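PDB 3L6E: oxidoreductase, short-chain dehydrogenase/reductase family from Aeromonas hydrophila subsp. hydrophila, which probably acts as a nucleotide-dependent oxidoreductase of lipid metabolism, possibly a 3-dehydrosphinganine reductase. Local coordinates for residues H5-L19 against A71-C84. Residues are numbered along the deposited sequence; the frame is centred on the assembly and turned at random.
With SO4 (sulfate ion), chain C.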
loop_
_atom_site.group_PDB
_atom_site.type_symbol
_atom_site.label_atom_id
_atom_site.label_comp_id
_atom_site.label_asym_id
_atom_site.label_seq_id
_atom_site.Cartn_x
_atom_site.Cartn_y
_atom_site.Cartn_z
ATOM N N HIS A 5 -22.009 -5.971 2.744
ATOM C CA HIS A 5 -22.028 -6.576 1.415
ATOM C C HIS A 5 -20.838 -6.179 0.536
ATOM O O HIS A 5 -20.576 -4.991 0.311
ATOM C CB HIS A 5 -23.333 -6.270 0.694
ATOM C CG HIS A 5 -23.499 -7.016 -0.589
ATOM N ND1 HIS A 5 -24.183 -6.499 -1.667
ATOM C CD2 HIS A 5 -23.039 -8.229 -0.978
ATOM C CE1 HIS A 5 -24.160 -7.374 -2.656
ATOM N NE2 HIS A 5 -23.473 -8.432 -2.265
ATOM N N ILE A 6 -20.131 -7.198 0.045
ATOM C CA ILE A 6 -18.999 -7.016 -0.862
ATOM C C ILE A 6 -19.263 -7.757 -2.162
ATOM O O ILE A 6 -19.806 -8.862 -2.172
ATOM C CB ILE A 6 -17.674 -7.562 -0.260
ATOM C CG1 ILE A 6 -17.501 -7.122 1.194
ATOM C CG2 ILE A 6 -16.439 -7.190 -1.168
ATOM C CD1 ILE A 6 -17.176 -5.655 1.369
ATOM N N ILE A 7 -18.894 -7.133 -3.267
ATOM C CA ILE A 7 -18.936 -7.793 -4.555
ATOM C C ILE A 7 -17.499 -8.084 -4.954
ATOM O O ILE A 7 -16.656 -7.187 -4.928
ATOM C CB ILE A 7 -19.596 -6.922 -5.614
ATOM C CG1 ILE A 7 -21.104 -6.818 -5.350
ATOM C CG2 ILE A 7 -19.368 -7.494 -7.030
ATOM C CD1 ILE A 7 -21.779 -5.841 -6.288
ATOM N N VAL A 8 -17.238 -9.309 -5.369
ATOM C CA VAL A 8 -15.927 -9.681 -5.849
ATOM C C VAL A 8 -16.018 -10.321 -7.213
ATOM O O VAL A 8 -16.662 -11.328 -7.377
ATOM C CB VAL A 8 -15.235 -10.655 -4.899
ATOM C CG1 VAL A 8 -13.910 -11.059 -5.450
ATOM C CG2 VAL A 8 -15.080 -10.049 -3.540
ATOM N N THR A 9 -15.367 -9.724 -8.194
ATOM C CA THR A 9 -15.329 -10.308 -9.518
ATOM C C THR A 9 -14.111 -11.198 -9.661
ATOM O O THR A 9 -13.205 -11.138 -8.861
ATOM C CB THR A 9 -15.290 -9.258 -10.608
ATOM O OG1 THR A 9 -14.109 -8.487 -10.468
ATOM C CG2 THR A 9 -16.463 -8.360 -10.524
ATOM N N GLY A 10 -14.107 -12.031 -10.685
ATOM C CA GLY A 10 -13.037 -12.980 -10.885
ATOM C C GLY A 10 -12.892 -13.810 -9.642
ATOM O O GLY A 10 -11.795 -14.065 -9.175
ATOM N N ALA A 11 -14.026 -14.220 -9.100
ATOM C CA ALA A 11 -14.046 -14.877 -7.784
ATOM C C ALA A 11 -13.519 -16.306 -7.832
ATOM O O ALA A 11 -13.173 -16.883 -6.801
ATOM C CB ALA A 11 -15.458 -14.858 -7.213
ATOM N N GLY A 12 -13.475 -16.865 -9.036
ATOM C CA GLY A 12 -12.905 -18.201 -9.265
ATOM C C GLY A 12 -11.386 -18.241 -9.394
ATOM O O GLY A 12 -10.809 -19.317 -9.401
ATOM N N SER A 13 -10.734 -17.079 -9.503
ATOM C CA SER A 13 -9.254 -17.014 -9.533
ATOM C C SER A 13 -8.666 -17.342 -8.154
ATOM O O SER A 13 -9.352 -17.214 -7.134
ATOM C CB SER A 13 -8.786 -15.627 -9.989
ATOM O OG SER A 13 -9.215 -14.625 -9.065
ATOM N N GLY A 14 -7.409 -17.779 -8.119
ATOM C CA GLY A 14 -6.740 -18.108 -6.854
ATOM C C GLY A 14 -6.830 -16.901 -5.940
ATOM O O GLY A 14 -7.123 -17.023 -4.743
ATOM N N LEU A 15 -6.606 -15.737 -6.548
ATOM C CA LEU A 15 -6.685 -14.424 -5.922
ATOM C C LEU A 15 -8.095 -14.087 -5.451
ATOM O O LEU A 15 -8.295 -13.725 -4.287
ATOM C CB LEU A 15 -6.226 -13.383 -6.940
ATOM C CG LEU A 15 -5.463 -12.117 -6.557
ATOM C CD1 LEU A 15 -4.310 -11.898 -7.534
ATOM C CD2 LEU A 15 -6.391 -10.911 -6.564
ATOM N N GLY A 16 -9.065 -14.176 -6.359
ATOM C CA GLY A 16 -10.470 -13.929 -6.000
ATOM C C GLY A 16 -11.026 -14.863 -4.928
ATOM O O GLY A 16 -11.809 -14.426 -4.063
ATOM N N ARG A 17 -10.619 -16.141 -4.989
ATOM C CA ARG A 17 -10.922 -17.139 -3.952
ATOM C C ARG A 17 -10.400 -16.656 -2.611
ATOM O O ARG A 17 -11.167 -16.537 -1.654
ATOM C CB ARG A 17 -10.274 -18.499 -4.269
ATOM C CG ARG A 17 -11.165 -19.592 -4.845
ATOM C CD ARG A 17 -10.481 -20.991 -4.733
ATOM N NE ARG A 17 -9.596 -21.097 -3.563
ATOM C CZ ARG A 17 -9.693 -22.006 -2.590
ATOM N NH1 ARG A 17 -8.836 -21.986 -1.581
ATOM N NH2 ARG A 17 -10.637 -22.937 -2.622
ATOM N N ALA A 18 -9.101 -16.347 -2.541
ATOM C CA ALA A 18 -8.481 -15.950 -1.275
ATOM C C ALA A 18 -9.127 -14.688 -0.686
ATOM O O ALA A 18 -9.347 -14.590 0.523
ATOM C CB ALA A 18 -6.956 -15.750 -1.444
ATOM N N LEU A 19 -9.395 -13.714 -1.545
ATOM C CA LEU A 19 -10.036 -12.487 -1.112
ATOM C C LEU A 19 -11.441 -12.764 -0.597
ATOM O O LEU A 19 -11.834 -12.188 0.396
ATOM C CB LEU A 19 -10.080 -11.445 -2.230
ATOM C CG LEU A 19 -8.778 -10.762 -2.683
ATOM C CD1 LEU A 19 -8.941 -10.201 -4.078
ATOM C CD2 LEU A 19 -8.333 -9.669 -1.720
ATOM N N ALA A 71 -26.839 -9.499 -7.557
ATOM C CA ALA A 71 -26.012 -9.198 -6.380
ATOM C C ALA A 71 -26.720 -8.255 -5.394
ATOM O O ALA A 71 -26.842 -8.563 -4.198
ATOM C CB ALA A 71 -24.689 -8.622 -6.788
ATOM N N VAL A 72 -27.160 -7.102 -5.892
ATOM C CA VAL A 72 -27.958 -6.181 -5.098
ATOM C C VAL A 72 -29.231 -6.871 -4.583
ATOM O O VAL A 72 -29.615 -6.686 -3.427
ATOM C CB VAL A 72 -28.297 -4.905 -5.892
ATOM C CG1 VAL A 72 -29.412 -4.106 -5.198
ATOM C CG2 VAL A 72 -27.040 -4.046 -6.068
ATOM N N GLU A 73 -29.856 -7.692 -5.425
ATOM C CA GLU A 73 -31.037 -8.458 -5.016
ATOM C C GLU A 73 -30.762 -9.276 -3.748
ATOM O O GLU A 73 -31.588 -9.301 -2.829
ATOM C CB GLU A 73 -31.509 -9.364 -6.159
ATOM C CG GLU A 73 -32.623 -10.366 -5.807
ATOM C CD GLU A 73 -32.992 -11.286 -6.972
ATOM O OE1 GLU A 73 -34.044 -11.966 -6.883
ATOM O OE2 GLU A 73 -32.239 -11.332 -7.978
ATOM N N TRP A 74 -29.595 -9.920 -3.698
ATOM C CA TRP A 74 -29.264 -10.850 -2.618
ATOM C C TRP A 74 -28.601 -10.192 -1.401
ATOM O O TRP A 74 -28.831 -10.610 -0.265
ATOM C CB TRP A 74 -28.400 -11.994 -3.162
ATOM C CG TRP A 74 -27.819 -12.906 -2.122
ATOM C CD1 TRP A 74 -28.375 -14.049 -1.628
ATOM C CD2 TRP A 74 -26.553 -12.756 -1.459
ATOM N NE1 TRP A 74 -27.542 -14.612 -0.691
ATOM C CE2 TRP A 74 -26.413 -13.843 -0.576
ATOM C CE3 TRP A 74 -25.524 -11.807 -1.531
ATOM C CZ2 TRP A 74 -25.284 -14.013 0.231
ATOM C CZ3 TRP A 74 -24.395 -11.981 -0.732
ATOM C CH2 TRP A 74 -24.285 -13.072 0.132
ATOM N N GLY A 75 -27.794 -9.161 -1.625
ATOM C CA GLY A 75 -27.094 -8.531 -0.521
ATOM C C GLY A 75 -27.331 -7.058 -0.308
ATOM O O GLY A 75 -26.713 -6.454 0.564
ATOM N N GLY A 76 -28.225 -6.463 -1.091
ATOM C CA GLY A 76 -28.413 -5.013 -1.037
ATOM C C GLY A 76 -27.220 -4.313 -1.665
ATOM O O GLY A 76 -26.306 -4.973 -2.207
ATOM N N LEU A 77 -27.226 -2.984 -1.614
ATOM C CA LEU A 77 -26.152 -2.193 -2.211
ATOM C C LEU A 77 -24.832 -2.555 -1.541
ATOM O O LEU A 77 -24.804 -2.765 -0.320
ATOM C CB LEU A 77 -26.425 -0.685 -2.077
ATOM C CG LEU A 77 -27.679 -0.124 -2.746
ATOM C CD1 LEU A 77 -27.772 1.384 -2.521
ATOM C CD2 LEU A 77 -27.732 -0.446 -4.236
ATOM N N PRO A 78 -23.745 -2.651 -2.337
ATOM C CA PRO A 78 -22.444 -3.017 -1.794
ATOM C C PRO A 78 -21.669 -1.851 -1.200
ATOM O O PRO A 78 -21.801 -0.722 -1.671
ATOM C CB PRO A 78 -21.688 -3.557 -3.015
ATOM C CG PRO A 78 -22.307 -2.899 -4.195
ATOM C CD PRO A 78 -23.738 -2.574 -3.818
ATOM N N GLU A 79 -20.877 -2.138 -0.168
ATOM C CA GLU A 79 -19.873 -1.208 0.342
ATOM C C GLU A 79 -18.565 -1.272 -0.474
ATOM O O GLU A 79 -17.844 -0.270 -0.603
ATOM C CB GLU A 79 -19.550 -1.517 1.807
ATOM C CG GLU A 79 -20.765 -1.598 2.727
ATOM C CD GLU A 79 -20.392 -1.995 4.146
ATOM O OE1 GLU A 79 -21.119 -1.594 5.092
ATOM O OE2 GLU A 79 -19.367 -2.700 4.314
ATOM N N LEU A 80 -18.246 -2.451 -1.003
ATOM C CA LEU A 80 -16.991 -2.625 -1.731
ATOM C C LEU A 80 -17.203 -3.462 -2.971
ATOM O O LEU A 80 -17.819 -4.535 -2.914
ATOM C CB LEU A 80 -15.895 -3.232 -0.832
ATOM C CG LEU A 80 -14.615 -3.820 -1.451
ATOM C CD1 LEU A 80 -13.797 -2.755 -2.152
ATOM C CD2 LEU A 80 -13.752 -4.563 -0.407
ATOM N N VAL A 81 -16.728 -2.932 -4.098
ATOM C CA VAL A 81 -16.638 -3.686 -5.330
ATOM C C VAL A 81 -15.160 -3.954 -5.575
ATOM O O VAL A 81 -14.348 -3.037 -5.757
ATOM C CB VAL A 81 -17.331 -2.998 -6.531
ATOM C CG1 VAL A 81 -17.169 -3.852 -7.803
ATOM C CG2 VAL A 81 -18.819 -2.853 -6.254
ATOM N N LEU A 82 -14.823 -5.234 -5.516
ATOM C CA LEU A 82 -13.464 -5.684 -5.666
ATOM C C LEU A 82 -13.363 -6.295 -7.038
ATOM O O LEU A 82 -13.895 -7.376 -7.288
ATOM C CB LEU A 82 -13.134 -6.719 -4.601
ATOM C CG LEU A 82 -11.865 -6.499 -3.787
ATOM C CD1 LEU A 82 -11.558 -7.718 -2.938
ATOM C CD2 LEU A 82 -10.704 -6.177 -4.687
ATOM N N HIS A 83 -12.731 -5.577 -7.948
ATOM C CA HIS A 83 -12.625 -6.070 -9.303
ATOM C C HIS A 83 -11.291 -6.770 -9.521
ATOM O O HIS A 83 -10.228 -6.154 -9.419
ATOM C CB HIS A 83 -12.846 -4.971 -10.336
ATOM C CG HIS A 83 -12.888 -5.487 -11.742
ATOM N ND1 HIS A 83 -11.906 -5.212 -12.668
ATOM C CD2 HIS A 83 -13.768 -6.304 -12.361
ATOM C CE1 HIS A 83 -12.188 -5.825 -13.801
ATOM N NE2 HIS A 83 -13.309 -6.498 -13.639
ATOM N N CYS A 84 -11.367 -8.067 -9.786
ATOM C CA CYS A 84 -10.202 -8.870 -10.100
ATOM C C CYS A 84 -10.187 -9.181 -11.579
ATOM O O CYS A 84 -10.692 -10.214 -11.991
ATOM C CB CYS A 84 -10.219 -10.168 -9.307
ATOM S SG CYS A 84 -10.045 -9.908 -7.568
HETATM S S SO4 C . -13.352 -16.450 -13.039
HETATM O O1 SO4 C . -13.616 -17.872 -13.210
HETATM O O2 SO4 C . -14.046 -15.663 -14.054
HETATM O O3 SO4 C . -13.869 -16.122 -11.717
HETATM O O4 SO4 C . -11.909 -16.208 -13.142
#
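His5 carries its ring anti to the backbone N (chi1 -172°), which lays it against the turn that follows helix 61-75, while Thr9, with chi1 62°, holds OG1 between its own N and carbonyl carbon, facing Cys84. The imidazole donates from ND1 to Gly76 O at 2.7 Å, a bent bond whose donor stands above the carbonyl plane. Gly75 CA sits over the centre of one ring face, 3.7 Å from the centroid, in a CH-pi contact, and NE2 meets the edge of the Trp74 ring as well as bonding to Ser31 OG. With both nitrogens engaged, the ring's rotation is fixed.

Between these two side chains the strands run parallel. Ile7 bonds to strand 80-84 through both its N and its O: its N donates to Leu80 O at 2.8 Å and its O accepts from Leu82 N at 2.7 Å, both nearly straight, and Thr9 N continues the ladder to Leu82 O. Thr9 OG1 then takes the place of a backbone acceptor, receiving Cys84 N at 2.9 Å.

On one sheet face Ile6 CD1 presses on Leu80 CB, and Leu19 CD1 of helix 14-25 reaches both Leu82 CD1 (3.8 Å) and Cys84 SG. On the other, Ile7 CD1 packs against Pro78 CG at 3.6 Å, with Ala71 CB of helix 61-75 nearby.

Beyond the strand, Ser13 caps helix 14-25 by accepting from Gly16 N, and Gly12 N binds a sulfate. Strands 5-9 and 80-84 are neighbours in the parallel sheet of the Rossmann fold, and the glycine-rich turn from Thr9 to Gly16 matches the TGxxxGxG signature of short-chain dehydrogenases/reductases, so it probably binds the cofactor here too.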